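Local coordinates for protein nucleoporin NUP170 (Chaetomium thermophilum, PDB 5HAX) that probably serves as a structural scaffold component of the inner ring of the nuclear pore complex, built from a beta-propeller and an alpha-helical domain, at residues E684-S687 with F688-L692; S618-P621 with T622-V626; E633-R636 with N637-A641; V626-Q629 with E630-R634. All blocks are in the same frame, centred on the assembly; numbering follows the deposited sequence.

Contact 1. Residues E684-S687 with F688-L692; sequences EGIS and FVLML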
loop_
_atom_site.group_PDB
_atom_site.type_symbol
_atom_site.label_atom_id
_atom_site.label_comp_id
_atom_site.label_asym_id
_atom_site.label_seq_id
_atom_site.Cartn_x
_atom_site.Cartn_y
_atom_site.Cartn_z
ATOM N N GLU A 684 9.262 27.351 12.830
ATOM C CA GLU A 684 9.870 28.531 12.222
ATOM C C GLU A 684 10.465 28.198 10.860
ATOM O O GLU A 684 10.289 28.953 9.896
ATOM C CB GLU A 684 10.948 29.104 13.142
ATOM C CG GLU A 684 10.416 29.736 14.417
ATOM C CD GLU A 684 11.523 30.224 15.330
ATOM O OE1 GLU A 684 12.691 30.255 14.888
ATOM O OE2 GLU A 684 11.226 30.575 16.490
ATOM N N GLY A 685 11.176 27.074 10.764
ATOM C CA GLY A 685 11.764 26.687 9.492
ATOM C C GLY A 685 10.725 26.477 8.408
ATOM O O GLY A 685 10.910 26.905 7.266
ATOM N N ILE A 686 9.616 25.819 8.748
ATOM C CA ILE A 686 8.565 25.586 7.761
ATOM C C ILE A 686 7.929 26.907 7.343
ATOM O O ILE A 686 7.683 27.141 6.154
ATOM C CB ILE A 686 7.522 24.598 8.314
ATOM C CG1 ILE A 686 8.127 23.194 8.407
ATOM C CG2 ILE A 686 6.284 24.568 7.420
ATOM C CD1 ILE A 686 7.275 22.202 9.171
ATOM N N SER A 687 7.643 27.785 8.307
ATOM C CA SER A 687 7.092 29.096 7.973
ATOM C C SER A 687 8.023 29.860 7.043
ATOM O O SER A 687 7.567 30.559 6.131
ATOM C CB SER A 687 6.836 29.902 9.246
ATOM O OG SER A 687 5.542 29.648 9.764
ATOM N N PHE A 688 9.335 29.734 7.255
ATOM C CA PHE A 688 10.294 30.416 6.395
ATOM C C PHE A 688 10.221 29.904 4.962
ATOM O O PHE A 688 10.276 30.692 4.011
ATOM C CB PHE A 688 11.706 30.243 6.952
ATOM C CG PHE A 688 12.782 30.545 5.957
ATOM C CD1 PHE A 688 13.469 29.519 5.329
ATOM C CD2 PHE A 688 13.097 31.853 5.633
ATOM C CE1 PHE A 688 14.458 29.793 4.407
ATOM C CE2 PHE A 688 14.084 32.134 4.712
ATOM C CZ PHE A 688 14.764 31.104 4.098
ATOM N N VAL A 689 10.107 28.585 4.785
ATOM C CA VAL A 689 10.038 28.024 3.439
ATOM C C VAL A 689 8.754 28.461 2.747
ATOM O O VAL A 689 8.752 28.772 1.549
ATOM C CB VAL A 689 10.157 26.488 3.496
ATOM C CG1 VAL A 689 9.934 25.876 2.114
ATOM C CG2 VAL A 689 11.518 26.079 4.045
ATOM N N LEU A 690 7.640 28.488 3.482
ATOM C CA LEU A 690 6.377 28.927 2.899
ATOM C C LEU A 690 6.443 30.392 2.493
ATOM O O LEU A 690 5.993 30.765 1.403
ATOM C CB LEU A 690 5.236 28.694 3.889
ATOM C CG LEU A 690 4.883 27.234 4.178
ATOM C CD1 LEU A 690 3.900 27.141 5.335
ATOM C CD2 LEU A 690 4.311 26.564 2.938
ATOM N N MET A 691 6.991 31.238 3.367
ATOM C CA MET A 691 7.218 32.637 3.020
ATOM C C MET A 691 8.046 32.757 1.750
ATOM O O MET A 691 7.745 33.574 0.872
ATOM C CB MET A 691 7.920 33.344 4.182
ATOM C CG MET A 691 8.340 34.784 3.909
ATOM S SD MET A 691 9.841 34.976 2.918
ATOM C CE MET A 691 11.088 34.256 3.986
ATOM N N LEU A 692 9.097 31.944 1.640
ATOM C CA LEU A 692 10.024 32.050 0.519
ATOM C C LEU A 692 9.308 31.851 -0.811
ATOM O O LEU A 692 9.453 32.660 -1.735
ATOM C CB LEU A 692 11.144 31.024 0.694
ATOM C CG LEU A 692 12.300 31.052 -0.303
ATOM C CD1 LEU A 692 13.033 32.381 -0.243
ATOM C CD2 LEU A 692 13.243 29.899 -0.014
#

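Contact 2. Residues S618-P621 with T622-V626; sequences STIP and TSKLV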
loop_
_atom_site.group_PDB
_atom_site.type_symbol
_atom_site.label_atom_id
_atom_site.label_comp_id
_atom_site.label_asym_id
_atom_site.label_seq_id
_atom_site.Cartn_x
_atom_site.Cartn_y
_atom_site.Cartn_z
ATOM N N SER A 618 9.962 23.914 -4.826
ATOM C CA SER A 618 10.091 23.270 -3.525
ATOM C C SER A 618 10.002 21.756 -3.666
ATOM O O SER A 618 9.146 21.237 -4.390
ATOM C CB SER A 618 9.004 23.759 -2.564
ATOM O OG SER A 618 7.719 23.339 -2.986
ATOM N N THR A 619 10.889 21.052 -2.960
ATOM C CA THR A 619 10.866 19.592 -2.984
ATOM C C THR A 619 9.562 19.053 -2.413
ATOM O O THR A 619 8.959 18.135 -2.982
ATOM C CB THR A 619 12.048 19.033 -2.193
ATOM O OG1 THR A 619 13.253 19.706 -2.577
ATOM C CG2 THR A 619 12.197 17.537 -2.435
ATOM N N ILE A 620 9.116 19.604 -1.294
ATOM C CA ILE A 620 7.920 19.135 -0.599
ATOM C C ILE A 620 6.753 20.031 -1.001
ATOM O O ILE A 620 6.886 21.260 -0.928
ATOM C CB ILE A 620 8.112 19.152 0.928
ATOM C CG1 ILE A 620 9.402 18.419 1.318
ATOM C CG2 ILE A 620 6.900 18.534 1.616
ATOM C CD1 ILE A 620 9.440 16.954 0.909
ATOM N N PRO A 621 5.617 19.474 -1.425
ATOM C CA PRO A 621 4.457 20.320 -1.730
ATOM C C PRO A 621 4.040 21.160 -0.531
ATOM O O PRO A 621 4.137 20.728 0.620
ATOM C CB PRO A 621 3.367 19.310 -2.123
ATOM C CG PRO A 621 3.902 17.958 -1.756
ATOM C CD PRO A 621 5.382 18.069 -1.795
ATOM N N THR A 622 3.569 22.377 -0.819
ATOM C CA THR A 622 3.205 23.311 0.243
ATOM C C THR A 622 2.114 22.738 1.138
ATOM O O THR A 622 2.155 22.905 2.363
ATOM C CB THR A 622 2.744 24.639 -0.359
ATOM O OG1 THR A 622 1.587 24.418 -1.175
ATOM C CG2 THR A 622 3.846 25.265 -1.205
ATOM N N SER A 623 1.124 22.066 0.544
ATOM C CA SER A 623 0.037 21.496 1.331
ATOM C C SER A 623 0.554 20.494 2.353
ATOM O O SER A 623 0.003 20.389 3.455
ATOM C CB SER A 623 -0.982 20.829 0.407
ATOM O OG SER A 623 -0.388 19.759 -0.307
ATOM N N LYS A 624 1.609 19.754 2.008
ATOM C CA LYS A 624 2.192 18.811 2.954
ATOM C C LYS A 624 2.924 19.541 4.072
ATOM O O LYS A 624 2.886 19.111 5.231
ATOM C CB LYS A 624 3.137 17.860 2.220
ATOM C CG LYS A 624 3.682 16.734 3.079
ATOM C CD LYS A 624 2.596 15.742 3.458
ATOM C CE LYS A 624 3.140 14.652 4.363
ATOM N NZ LYS A 624 2.499 13.336 4.094
ATOM N N LEU A 625 3.599 20.645 3.747
ATOM C CA LEU A 625 4.289 21.420 4.772
ATOM C C LEU A 625 3.311 22.008 5.779
ATOM O O LEU A 625 3.643 22.132 6.965
ATOM C CB LEU A 625 5.115 22.529 4.120
ATOM C CG LEU A 625 6.332 22.063 3.318
ATOM C CD1 LEU A 625 6.881 23.198 2.468
ATOM C CD2 LEU A 625 7.412 21.510 4.239
ATOM N N VAL A 626 2.105 22.365 5.334
ATOM C CA VAL A 626 1.110 22.935 6.239
ATOM C C VAL A 626 0.674 21.898 7.268
ATOM O O VAL A 626 0.682 22.160 8.476
ATOM C CB VAL A 626 -0.092 23.473 5.440
ATOM C CG1 VAL A 626 -1.246 23.845 6.370
ATOM C CG2 VAL A 626 0.324 24.672 4.601
#

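Contact 3. Residues E633-R636 with N637-A641; sequences ERLR and NFLEA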
loop_
_atom_site.group_PDB
_atom_site.type_symbol
_atom_site.label_atom_id
_atom_site.label_comp_id
_atom_site.label_asym_id
_atom_site.label_seq_id
_atom_site.Cartn_x
_atom_site.Cartn_y
_atom_site.Cartn_z
ATOM N N GLU A 633 2.641 21.855 15.765
ATOM C CA GLU A 633 2.106 22.887 16.648
ATOM C C GLU A 633 1.112 22.309 17.648
ATOM O O GLU A 633 1.109 22.699 18.821
ATOM C CB GLU A 633 1.457 23.994 15.820
ATOM C CG GLU A 633 2.459 24.909 15.128
ATOM C CD GLU A 633 3.267 25.747 16.109
ATOM O OE1 GLU A 633 4.272 26.354 15.687
ATOM O OE2 GLU A 633 2.898 25.797 17.302
ATOM N N ARG A 634 0.251 21.388 17.205
ATOM C CA ARG A 634 -0.677 20.751 18.136
ATOM C C ARG A 634 0.073 19.964 19.202
ATOM O O ARG A 634 -0.354 19.912 20.362
ATOM C CB ARG A 634 -1.653 19.845 17.384
ATOM C CG ARG A 634 -2.900 20.562 16.886
ATOM C CD ARG A 634 -4.115 19.643 16.857
ATOM N NE ARG A 634 -4.498 19.181 18.190
ATOM C CZ ARG A 634 -5.670 18.625 18.487
ATOM N NH1 ARG A 634 -5.926 18.233 19.729
ATOM N NH2 ARG A 634 -6.593 18.464 17.546
ATOM N N LEU A 635 1.194 19.344 18.828
ATOM C CA LEU A 635 2.039 18.682 19.817
ATOM C C LEU A 635 2.599 19.693 20.812
ATOM O O LEU A 635 2.578 19.467 22.027
ATOM C CB LEU A 635 3.170 17.924 19.118
ATOM C CG LEU A 635 4.251 17.312 20.015
ATOM C CD1 LEU A 635 3.649 16.344 21.027
ATOM C CD2 LEU A 635 5.304 16.617 19.165
ATOM N N ARG A 636 3.100 20.823 20.310
ATOM C CA ARG A 636 3.601 21.874 21.189
ATOM C C ARG A 636 2.499 22.400 22.099
ATOM O O ARG A 636 2.696 22.559 23.310
ATOM C CB ARG A 636 4.196 23.008 20.356
ATOM C CG ARG A 636 5.666 22.824 20.035
ATOM C CD ARG A 636 6.106 23.693 18.865
ATOM N NE ARG A 636 5.685 25.084 19.002
ATOM C CZ ARG A 636 6.199 25.944 19.876
ATOM N NH1 ARG A 636 5.753 27.192 19.917
ATOM N NH2 ARG A 636 7.152 25.559 20.714
ATOM N N ASN A 637 1.325 22.678 21.528
ATOM C CA ASN A 637 0.196 23.145 22.325
ATOM C C ASN A 637 -0.150 22.150 23.425
ATOM O O ASN A 637 -0.523 22.545 24.536
ATOM C CB ASN A 637 -1.010 23.385 21.418
ATOM C CG ASN A 637 -2.236 23.836 22.184
ATOM O OD1 ASN A 637 -2.138 24.584 23.157
ATOM N ND2 ASN A 637 -3.404 23.374 21.750
ATOM N N PHE A 638 -0.031 20.852 23.135
ATOM C CA PHE A 638 -0.343 19.838 24.136
ATOM C C PHE A 638 0.649 19.876 25.290
ATOM O O PHE A 638 0.262 19.713 26.454
ATOM C CB PHE A 638 -0.359 18.452 23.490
ATOM C CG PHE A 638 -0.409 17.325 24.481
ATOM C CD1 PHE A 638 -1.608 16.948 25.063
ATOM C CD2 PHE A 638 0.744 16.643 24.835
ATOM C CE1 PHE A 638 -1.657 15.914 25.977
ATOM C CE2 PHE A 638 0.702 15.609 25.747
ATOM C CZ PHE A 638 -0.501 15.243 26.318
ATOM N N LEU A 639 1.932 20.089 24.990
ATOM C CA LEU A 639 2.938 20.141 26.047
ATOM C C LEU A 639 2.771 21.386 26.910
ATOM O O LEU A 639 2.996 21.339 28.125
ATOM C CB LEU A 639 4.340 20.092 25.438
ATOM C CG LEU A 639 4.679 18.845 24.614
ATOM C CD1 LEU A 639 6.091 18.944 24.057
ATOM C CD2 LEU A 639 4.519 17.574 25.438
ATOM N N GLU A 640 2.374 22.508 26.306
ATOM C CA GLU A 640 2.203 23.739 27.074
ATOM C C GLU A 640 1.015 23.635 28.020
ATOM O O GLU A 640 1.105 24.016 29.192
ATOM C CB GLU A 640 2.030 24.933 26.133
ATOM C CG GLU A 640 3.287 25.338 25.384
ATOM C CD GLU A 640 4.479 25.527 26.302
ATOM O OE1 GLU A 640 4.333 26.216 27.334
ATOM O OE2 GLU A 640 5.557 24.977 25.996
ATOM N N ALA A 641 -0.112 23.123 27.525
ATOM C CA ALA A 641 -1.305 22.993 28.349
ATOM C C ALA A 641 -1.131 21.998 29.490
ATOM O O ALA A 641 -1.998 21.937 30.370
ATOM C CB ALA A 641 -2.492 22.576 27.480
#

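Contact 4. Residues V626-Q629 with E630-R634; sequences VTIQ and ENVER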
loop_
_atom_site.group_PDB
_atom_site.type_symbol
_atom_site.label_atom_id
_atom_site.label_comp_id
_atom_site.label_asym_id
_atom_site.label_seq_id
_atom_site.Cartn_x
_atom_site.Cartn_y
_atom_site.Cartn_z
ATOM N N VAL A 626 2.105 22.365 5.334
ATOM C CA VAL A 626 1.110 22.935 6.239
ATOM C C VAL A 626 0.674 21.898 7.268
ATOM O O VAL A 626 0.682 22.160 8.476
ATOM C CB VAL A 626 -0.092 23.473 5.440
ATOM C CG1 VAL A 626 -1.246 23.845 6.370
ATOM C CG2 VAL A 626 0.324 24.672 4.601
ATOM N N THR A 627 0.274 20.711 6.804
ATOM C CA THR A 627 -0.202 19.680 7.722
ATOM C C THR A 627 0.883 19.282 8.715
ATOM O O THR A 627 0.606 19.094 9.905
ATOM C CB THR A 627 -0.681 18.456 6.941
ATOM O OG1 THR A 627 0.407 17.909 6.187
ATOM C CG2 THR A 627 -1.815 18.829 5.996
ATOM N N ILE A 628 2.124 19.147 8.244
ATOM C CA ILE A 628 3.228 18.822 9.144
ATOM C C ILE A 628 3.353 19.891 10.223
ATOM O O ILE A 628 3.468 19.586 11.415
ATOM C CB ILE A 628 4.539 18.665 8.351
ATOM C CG1 ILE A 628 4.459 17.440 7.437
ATOM C CG2 ILE A 628 5.732 18.535 9.298
ATOM C CD1 ILE A 628 5.605 17.333 6.458
ATOM N N GLN A 629 3.322 21.163 9.815
ATOM C CA GLN A 629 3.431 22.256 10.776
ATOM C C GLN A 629 2.282 22.230 11.776
ATOM O O GLN A 629 2.493 22.421 12.980
ATOM C CB GLN A 629 3.463 23.595 10.042
ATOM C CG GLN A 629 3.504 24.796 10.969
ATOM C CD GLN A 629 3.705 26.098 10.226
ATOM O OE1 GLN A 629 4.538 26.920 10.606
ATOM N NE2 GLN A 629 2.937 26.297 9.163
ATOM N N GLU A 630 1.058 22.008 11.295
ATOM C CA GLU A 630 -0.084 21.921 12.198
ATOM C C GLU A 630 0.106 20.804 13.214
ATOM O O GLU A 630 -0.168 20.985 14.407
ATOM C CB GLU A 630 -1.368 21.701 11.399
ATOM C CG GLU A 630 -1.799 22.900 10.570
ATOM C CD GLU A 630 -3.032 22.614 9.733
ATOM O OE1 GLU A 630 -3.549 21.478 9.799
ATOM O OE2 GLU A 630 -3.483 23.525 9.007
ATOM N N ASN A 631 0.583 19.640 12.762
ATOM C CA ASN A 631 0.815 18.528 13.677
ATOM C C ASN A 631 1.869 18.881 14.719
ATOM O O ASN A 631 1.694 18.593 15.909
ATOM C CB ASN A 631 1.234 17.281 12.896
ATOM C CG ASN A 631 0.086 16.663 12.119
ATOM O OD1 ASN A 631 -1.085 16.885 12.430
ATOM N ND2 ASN A 631 0.419 15.873 11.105
ATOM N N VAL A 632 2.973 19.499 14.291
ATOM C CA VAL A 632 4.010 19.904 15.237
ATOM C C VAL A 632 3.450 20.905 16.239
ATOM O O VAL A 632 3.735 20.829 17.441
ATOM C CB VAL A 632 5.223 20.484 14.482
ATOM C CG1 VAL A 632 6.227 21.102 15.454
ATOM C CG2 VAL A 632 5.895 19.406 13.641
ATOM N N GLU A 633 2.641 21.855 15.765
ATOM C CA GLU A 633 2.106 22.887 16.648
ATOM C C GLU A 633 1.112 22.309 17.648
ATOM O O GLU A 633 1.109 22.699 18.821
ATOM C CB GLU A 633 1.457 23.994 15.820
ATOM C CG GLU A 633 2.459 24.909 15.128
ATOM C CD GLU A 633 3.267 25.747 16.109
ATOM O OE1 GLU A 633 4.272 26.354 15.687
ATOM O OE2 GLU A 633 2.898 25.797 17.302
ATOM N N ARG A 634 0.251 21.388 17.205
ATOM C CA ARG A 634 -0.677 20.751 18.136
ATOM C C ARG A 634 0.073 19.964 19.202
ATOM O O ARG A 634 -0.354 19.912 20.362
ATOM C CB ARG A 634 -1.653 19.845 17.384
ATOM C CG ARG A 634 -2.900 20.562 16.886
ATOM C CD ARG A 634 -4.115 19.643 16.857
ATOM N NE ARG A 634 -4.498 19.181 18.190
ATOM C CZ ARG A 634 -5.670 18.625 18.487
ATOM N NH1 ARG A 634 -5.926 18.233 19.729
ATOM N NH2 ARG A 634 -6.593 18.464 17.546
#

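Contact 1. Residues E684-S687 with F688-L692
Ile686 and Leu690 meet in an i to i+4 side-chain contact along one face of helix 663-694, in the alpha-helical part of the chain. The two side chains lie alongside each other and point the same way, CG2 of Ile686 standing 4.1 Å from CD1 of Leu690. The branch of Ile686 that does the touching is placed by its torsion: CG2 sits anti to the backbone N, which leaves CG1 beside that nitrogen (chi1 -70° for CG1). Beneath this pair the helix ladder is regular. The amide of Leu690 is hydrogen-bonded to the carbonyl O of Ile686, with 3.0 Å between Leu690 N and Ile686 O. Phe688 N bonds to Glu684 O, Val689 N to Gly685 O and Met691 N to Ser687 O. The carbonyl O of Gly685 is closely lined: CG2 of Val689 comes to 3.4 Å from it, and the same oxygen lies near the plane of the Phe688 ring, at its edge.

The side chains then fan out to different neighbours. Ile686 and Leu690 lean on helix 622-640, where the hydroxyl of Ser687 also lies close to the side-chain amide of Gln629. Phe688 reaches Leu720 as well as Ala730 and Leu733 of helix 724-739, and Val689 packs on Tyr717 and Leu720 of helix 717-722.

Contact 2. Residues S618-P621 with T622-V626
Ile620 places its CG2 branch against two residues of the first helical turn, 3.9 Å from CB of Lys624 and 4.0 Å from CG of Leu625. Its side chain crosses that of Leu625 at about a right angle. CG2 can serve both partners because it lies anti to the backbone N of Ile620 (chi1 -51° for CG1). Next to it, the Pro621 ring runs beside Lys624, CG of the proline being 4.1 Å from the lysine CB. Shortened to an alanine here, Leu625 would lose CG, CD1 and CD2, and Ile620 would probably face a gap toward Tyr717, its CG2 keeping just the lysine chain as a neighbour.

The backbone beneath sets up this packing. Pro621 is the N-cap of helix 622-640, and its carbonyl O accepts the first i to i+4 hydrogen bond of the helix, from Leu625 N at 3.2 Å. Lys624 N also approaches that oxygen, in a weak bond bent to 125°. One step further back, OG of Ser618 donates to the carbonyl O of Ile620 at 3.0 Å, approaching from above the carbonyl plane and tying the incoming loop together.

Around this helix start, Thr619 is hydrogen-bonded through its backbone to Val607. Leu625 packs on Ile686 and Val689 of helix 663-694, while Tyr717 of helix 717-722 touches both Ile620 and Leu625.

Contact 3. Residues E633-R636 with N637-A641
Asn637 N donates to the carbonyl O of Glu633 in the last turns of helix 622-640, part of the alpha-helical region of this nucleoporin. The bond is 2.7 Å long and nearly straight, with an N-H...O angle of 169°. Three more i to i+4 bonds follow it, so that each carbonyl from Glu633 to Arg636 is engaged by an amide one turn on. Phe638 N reaches Arg634 O, and Glu640 N meets Arg636 O at 3.0 Å. Leu639 N binds Leu635 O, and that oxygen is also lined by carbon: CG of Leu639 stands 3.4 Å away, and the edge of the Phe638 ring faces it near the ring plane.

The charged side chains make looser arrangements. Glu633 divides its carboxylate between two partners: OE1 is hydrogen-bonded to Ser683 on helix 663-694, while OE2 takes a weak hydrogen bond, part of a salt bridge, from NE of Arg636. The carboxylate carbon lies in the plane of the guanidinium group, at its edge, and the contact runs through NE. Glu640, one turn beyond Arg636, is too far for a second pairing, although its negative charge may still favour the guanidinium electrostatically.

On the buried side, Leu635 touches Met679, Leu591 and Tyr594, and Phe638 rests on Leu530 and Ala533 of helix 522-533. Between neighbouring turns, CD1 of Leu635 only just reaches Leu639, 4.5 Å from its CG.

Contact 4. Residues V626-Q629 with E630-R634
Val626 and Glu630 lie alongside one another and point the same way, and theirs is the closest meeting of side chains here: CG1 of Val626 comes to 3.5 Å from OE2 of Glu630. This is a methyl group against a carboxylate oxygen, a van der Waals contact. The extended chain of Glu630, with CG anti to its own carbonyl carbon (chi1 -69°), runs back over the preceding turn, and its CG passes 3.3 Å from Val626 O. Among the apolar groups, CG2 of Ile628 and CG2 of Val632 stand 4.4 Å apart, a loose touch on the buried face.

The backbone bonds are those of a regular alpha-helix, the middle of helix 622-640. Glu630 N binds Val626 O at 2.8 Å, Asn631 N binds Thr627 O, Val632 N binds Ile628 O and Glu633 N binds Gln629 O, each amide reaching back one turn.

Of the polar side chains, those of Asn631 and Thr627 stay close to the helix itself. Asn631 folds back so that its CG lies 3.3 Å from Thr627 O, but its ND2 is badly angled for a bond to that oxygen. With a leucine here in place of Asn631 the amide is gone, and the Thr627 carbonyl would probably be left facing an apolar branch, the fit against Gln536 and Leu598 disturbed. The hydroxyl of Thr627 is hydrogen-bonded to the carbonyl of Lys624. Outward from this turn, Ile628 packs on Ile686 of helix 663-694 and on Val599 of helix 586-599, and Val632 touches Met679.

Overall arrangement
Contacts 2, 4 and 3 follow one another along helix 622-640, from its N-cap to its last turns. Contacts 2 and 4 share Val626, and contacts 4 and 3 share Glu633 and Arg634; neighbouring centres lie about 12 and 10 Å apart, and contacts 2 and 3 about 22 Å. Contact 1 comes later in the chain, on helix 663-694, the next helix. It touches contact 2, about 10 Å away between centres, through Leu625 and Thr622, and contact 4, about 13 Å away, through Ile628 and Gln629, but not contact 3. Two successive helices thus pack together within the alpha-helical region that accompanies the beta-propeller.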